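Local coordinates for Tae4 (Agrobacterium tumefaciens, PDB 6IJF), which probably cuts the peptide stems of bacterial peptidoglycan, as an amidase effector that the type VI secretion system delivers into rival cells, at residues M2-F6 / T94-G98; A114-A120 / H132-G138. All blocks are in the same frame, centred on the assembly; numbering follows the deposited sequence.

Contact 1 of 2, residues M2-F6 / T94-G98; sequences MRVNF and TSYLG. With SO4 (sulfate ion), chain F.
Met2 carries most of this surface contact, bending its side chain over the loop at Ser95, Tyr96 and Leu97. Two bends, chi2 -109° and chi3 -76°, turn the chain so that CE faces Leu97 and Tyr96. Its CG lies 3.4 Å from the backbone O of Ser95. The end methyl CE touches both side chains. It is 3.5 Å from CD1 of Leu97 and 3.7 Å from CD1 on the Tyr96 ring, which it meets obliquely. No hydrogen bond crosses between the protein segments, so the contact rests on van der Waals packing against side chains and backbone. Val4 adds a looser touch, with CG2 4.4 Å from Leu97 CD1. Both Met2 and Val4 also rest on Ile61. Further on, OD1 of Asn5 caps the following helix through the backbone N of Thr8. The Tyr96 hydroxyl bonds to Asn62 O and Val64 N. At 94-98, a sulfate, probably from the crystallisation liquor, accepts bonds from Ser95 N (3.1 Å to O2) and Ser95 OG (3.0 Å to O3). Arg93 also holds it. This is an irregular N-terminal tail lying against the loop between helix 84-92 and strand 101-103, at the edge of the Tae4 amidase fold.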
# COMPACT_ATOMS: atom_id res chain seq x y z
N MET C 2 -33.54 8.67 -18.53
CA MET C 2 -32.74 7.55 -19.16
C MET C 2 -32.63 6.39 -18.17
O MET C 2 -32.17 6.60 -17.04
CB MET C 2 -31.34 8.05 -19.53
CG MET C 2 -30.71 7.40 -20.76
SD MET C 2 -29.34 6.31 -20.30
CE MET C 2 -28.03 7.48 -19.93
N ARG C 3 -33.02 5.19 -18.60
CA ARG C 3 -32.94 3.93 -17.79
C ARG C 3 -31.72 3.11 -18.25
O ARG C 3 -31.56 2.95 -19.46
CB ARG C 3 -34.26 3.16 -17.95
CG ARG C 3 -35.27 3.36 -16.82
CD ARG C 3 -34.91 2.53 -15.60
NE ARG C 3 -35.97 2.52 -14.61
CZ ARG C 3 -36.35 3.56 -13.86
NH1 ARG C 3 -37.33 3.43 -12.99
NH2 ARG C 3 -35.75 4.73 -14.00
N VAL C 4 -30.88 2.70 -17.31
CA VAL C 4 -29.70 1.83 -17.58
C VAL C 4 -29.64 0.71 -16.53
O VAL C 4 -29.61 1.07 -15.36
CB VAL C 4 -28.37 2.59 -17.46
CG1 VAL C 4 -27.26 1.86 -18.21
CG2 VAL C 4 -28.46 4.05 -17.89
N ASN C 5 -29.47 -0.55 -16.94
CA ASN C 5 -29.16 -1.64 -15.99
C ASN C 5 -27.67 -1.55 -15.63
O ASN C 5 -26.80 -1.76 -16.53
CB ASN C 5 -29.56 -3.02 -16.53
CG ASN C 5 -29.35 -4.11 -15.49
OD1 ASN C 5 -28.23 -4.38 -15.08
ND2 ASN C 5 -30.43 -4.75 -15.07
N PHE C 6 -27.38 -1.29 -14.35
CA PHE C 6 -25.99 -1.21 -13.84
C PHE C 6 -25.24 -2.52 -14.14
O PHE C 6 -24.07 -2.43 -14.51
CB PHE C 6 -25.95 -0.91 -12.34
CG PHE C 6 -24.53 -0.75 -11.86
CD1 PHE C 6 -23.85 0.44 -12.07
CD2 PHE C 6 -23.86 -1.80 -11.29
CE1 PHE C 6 -22.54 0.59 -11.65
CE2 PHE C 6 -22.54 -1.66 -10.88
CZ PHE C 6 -21.89 -0.45 -11.05
N THR C 94 -30.06 15.87 -18.44
CA THR C 94 -31.33 15.19 -18.06
C THR C 94 -31.54 14.00 -19.02
O THR C 94 -32.17 13.00 -18.62
CB THR C 94 -32.50 16.19 -18.01
OG1 THR C 94 -32.45 17.06 -19.14
CG2 THR C 94 -32.47 17.05 -16.77
N SER C 95 -31.05 14.08 -20.27
CA SER C 95 -31.23 12.96 -21.23
C SER C 95 -30.25 11.82 -20.93
O SER C 95 -30.44 10.74 -21.52
CB SER C 95 -31.13 13.39 -22.68
OG SER C 95 -29.90 14.02 -22.91
N TYR C 96 -29.17 12.04 -20.17
CA TYR C 96 -28.28 10.94 -19.74
C TYR C 96 -28.64 10.56 -18.30
O TYR C 96 -29.70 9.93 -18.12
CB TYR C 96 -26.81 11.30 -20.01
CG TYR C 96 -26.43 11.12 -21.45
CD1 TYR C 96 -26.11 9.87 -21.95
CD2 TYR C 96 -26.42 12.20 -22.32
CE1 TYR C 96 -25.76 9.69 -23.28
CE2 TYR C 96 -26.10 12.03 -23.66
CZ TYR C 96 -25.75 10.78 -24.14
OH TYR C 96 -25.41 10.59 -25.44
N LEU C 97 -27.82 10.92 -17.31
CA LEU C 97 -28.00 10.46 -15.91
C LEU C 97 -28.66 11.53 -15.04
O LEU C 97 -29.13 11.16 -13.93
CB LEU C 97 -26.63 10.05 -15.37
CG LEU C 97 -26.24 8.57 -15.42
CD1 LEU C 97 -26.69 7.91 -16.70
CD2 LEU C 97 -24.74 8.40 -15.18
N GLY C 98 -28.65 12.78 -15.49
CA GLY C 98 -29.20 13.91 -14.72
C GLY C 98 -28.25 14.37 -13.61
O GLY C 98 -27.03 14.07 -13.72
S SO4 F . -30.40 17.75 -22.56
O1 SO4 F . -31.50 18.48 -23.14
O2 SO4 F . -30.90 16.92 -21.49
O3 SO4 F . -29.78 16.93 -23.58
O4 SO4 F . -29.46 18.69 -22.00

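Contact 2 of 2, residues A114-A120 / H132-G138; sequences ARNGVVA and HIDLVRG
Asp134 OD2 is gripped by three donors: His132 NE2 at 2.8 Å, and the backbone N atoms of Ser147 and Ala148. Asp134 lies on the hairpin of strands 116-122 and 131-137, in the antiparallel sheet of a family that belongs to the papain-like (CA) peptidase clan. The acid reaches the histidine at its ring edge, in the ring plane, while the donor lies 31° out of the carboxylate plane. The other oxygen, OD1, takes Leu135 N at 2.7 Å with its anti lone pair. Held at both oxygens, the carboxylate has little freedom to turn. His132 also touches Cys48 of helix 48-58. The three residues are consistent with a Cys-His-Asp catalytic triad, though this is inferred.

Between the strands, Gly117 and Val136 form a hydrogen-bonded pair, and so do Val119 and Asp134. Val119 N gives a nearly straight bond to Asp134 O (169°). Past the strand ends, Gly138 N bonds to Arg115 O at 2.8 Å.

Val118, Leu135 and Ile133 share one face of the sheet. Val118 reaches both partners on the neighbouring strand, each at a slant. Its CG1, anti to the backbone N (chi1 178°), goes to Ile133, and its CG2 goes to Leu135 CD2, 3.9 Å away. Ile133 also packs on Cys48 and Val52 of helix 48-58, and Leu135 on Leu9 of helix 6-11. Farther along, the Arg137 guanidinium makes a cation-pi contact with Tyr10. On the other face, Val119 and Val136 meet at about a right angle, with Val119 CB 3.9 Å from Val136 CG1.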
# COMPACT_ATOMS: atom_id res chain seq x y z
N ALA C 114 -24.43 1.62 -0.03
CA ALA C 114 -24.56 0.29 -0.66
C ALA C 114 -24.96 0.44 -2.13
O ALA C 114 -25.17 -0.58 -2.81
CB ALA C 114 -25.53 -0.58 0.13
N ARG C 115 -25.01 1.68 -2.63
CA ARG C 115 -25.47 2.00 -4.00
C ARG C 115 -24.31 1.72 -4.98
O ARG C 115 -23.13 1.63 -4.54
CB ARG C 115 -26.05 3.42 -4.05
CG ARG C 115 -27.14 3.67 -3.00
CD ARG C 115 -27.75 5.05 -3.06
NE ARG C 115 -26.79 6.10 -2.75
CZ ARG C 115 -26.91 7.36 -3.15
NH1 ARG C 115 -27.95 7.73 -3.87
NH2 ARG C 115 -26.00 8.27 -2.85
N ASN C 116 -24.68 1.46 -6.23
CA ASN C 116 -23.78 1.25 -7.38
C ASN C 116 -24.10 2.36 -8.38
O ASN C 116 -25.27 2.82 -8.43
CB ASN C 116 -23.95 -0.13 -8.01
CG ASN C 116 -23.92 -1.28 -7.03
OD1 ASN C 116 -24.77 -2.16 -7.08
ND2 ASN C 116 -22.93 -1.31 -6.16
N GLY C 117 -23.10 2.80 -9.12
CA GLY C 117 -23.35 3.80 -10.17
C GLY C 117 -22.09 4.32 -10.80
O GLY C 117 -21.08 3.59 -10.85
N VAL C 118 -22.19 5.51 -11.38
CA VAL C 118 -21.07 6.19 -12.07
C VAL C 118 -20.52 7.21 -11.08
O VAL C 118 -21.33 7.78 -10.33
CB VAL C 118 -21.53 6.87 -13.37
CG1 VAL C 118 -20.38 7.59 -14.04
CG2 VAL C 118 -22.19 5.87 -14.31
N VAL C 119 -19.21 7.40 -11.06
CA VAL C 119 -18.57 8.34 -10.11
C VAL C 119 -17.57 9.19 -10.88
O VAL C 119 -16.85 8.64 -11.72
CB VAL C 119 -17.91 7.61 -8.92
CG1 VAL C 119 -16.82 6.65 -9.37
CG2 VAL C 119 -17.41 8.60 -7.89
N ALA C 120 -17.51 10.48 -10.55
CA ALA C 120 -16.53 11.44 -11.08
C ALA C 120 -15.79 12.07 -9.92
O ALA C 120 -16.44 12.63 -9.03
CB ALA C 120 -17.24 12.46 -11.92
N HIS C 132 -11.10 11.93 -12.76
CA HIS C 132 -11.27 10.48 -13.07
C HIS C 132 -12.75 10.18 -13.05
O HIS C 132 -13.45 10.59 -12.12
CB HIS C 132 -10.49 9.63 -12.06
CG HIS C 132 -10.60 8.16 -12.31
ND1 HIS C 132 -10.03 7.58 -13.41
CD2 HIS C 132 -11.24 7.18 -11.63
CE1 HIS C 132 -10.30 6.28 -13.40
NE2 HIS C 132 -11.02 6.00 -12.30
N ILE C 133 -13.21 9.47 -14.08
CA ILE C 133 -14.61 8.96 -14.12
C ILE C 133 -14.57 7.44 -14.23
O ILE C 133 -13.63 6.89 -14.87
CB ILE C 133 -15.38 9.65 -15.26
CG1 ILE C 133 -16.87 9.38 -15.11
CG2 ILE C 133 -14.81 9.27 -16.63
CD1 ILE C 133 -17.72 10.28 -15.97
N ASP C 134 -15.50 6.77 -13.56
CA ASP C 134 -15.38 5.32 -13.33
C ASP C 134 -16.76 4.81 -12.92
O ASP C 134 -17.69 5.62 -12.77
CB ASP C 134 -14.32 5.03 -12.25
CG ASP C 134 -13.62 3.68 -12.37
OD1 ASP C 134 -14.23 2.74 -12.90
OD2 ASP C 134 -12.44 3.62 -12.01
N LEU C 135 -16.87 3.50 -12.79
CA LEU C 135 -18.04 2.81 -12.20
C LEU C 135 -17.67 2.38 -10.80
O LEU C 135 -16.53 1.96 -10.55
CB LEU C 135 -18.43 1.57 -13.03
CG LEU C 135 -18.71 1.83 -14.51
CD1 LEU C 135 -19.24 0.59 -15.17
CD2 LEU C 135 -19.64 3.00 -14.74
N VAL C 136 -18.62 2.46 -9.89
CA VAL C 136 -18.33 2.16 -8.47
C VAL C 136 -19.41 1.22 -7.95
O VAL C 136 -20.58 1.34 -8.36
CB VAL C 136 -18.22 3.46 -7.65
CG1 VAL C 136 -19.49 4.29 -7.66
CG2 VAL C 136 -17.77 3.16 -6.21
N ARG C 137 -18.99 0.28 -7.11
CA ARG C 137 -19.88 -0.59 -6.30
C ARG C 137 -19.68 -0.23 -4.82
O ARG C 137 -18.55 -0.37 -4.33
CB ARG C 137 -19.57 -2.07 -6.53
CG ARG C 137 -19.87 -2.57 -7.93
CD ARG C 137 -19.57 -4.08 -7.97
NE ARG C 137 -20.05 -4.65 -9.22
CZ ARG C 137 -21.32 -4.91 -9.51
NH1 ARG C 137 -22.27 -4.71 -8.62
NH2 ARG C 137 -21.64 -5.39 -10.71
N GLY C 138 -20.72 0.26 -4.16
CA GLY C 138 -20.74 0.44 -2.70
C GLY C 138 -20.85 -0.91 -2.01
O GLY C 138 -21.50 -1.82 -2.54

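How the contacts relate
The chain starts in contact 1, where residues 2-6 run into helix 6-11. It returns at 94-98, after helices 26-33, 48-58 and 84-92, so contact 1 closes a long loop of 87 residues. Strand 101-103 and helix 108-112 follow before contact 2 opens. Contact 2 closes only a short hairpin loop. The two are in series and neither nest nor cross. They still touch in space, with centres 14 Å apart. Phe6 packs its ring on Asn116, Gly117 and Val136, and Leu97 CD2 lies 3.7 Å from Val118 CG2. Both segments of contact 1 thus reach the central sheet, joining the N-terminal tail and the loop after helix 84-92 to the hairpin.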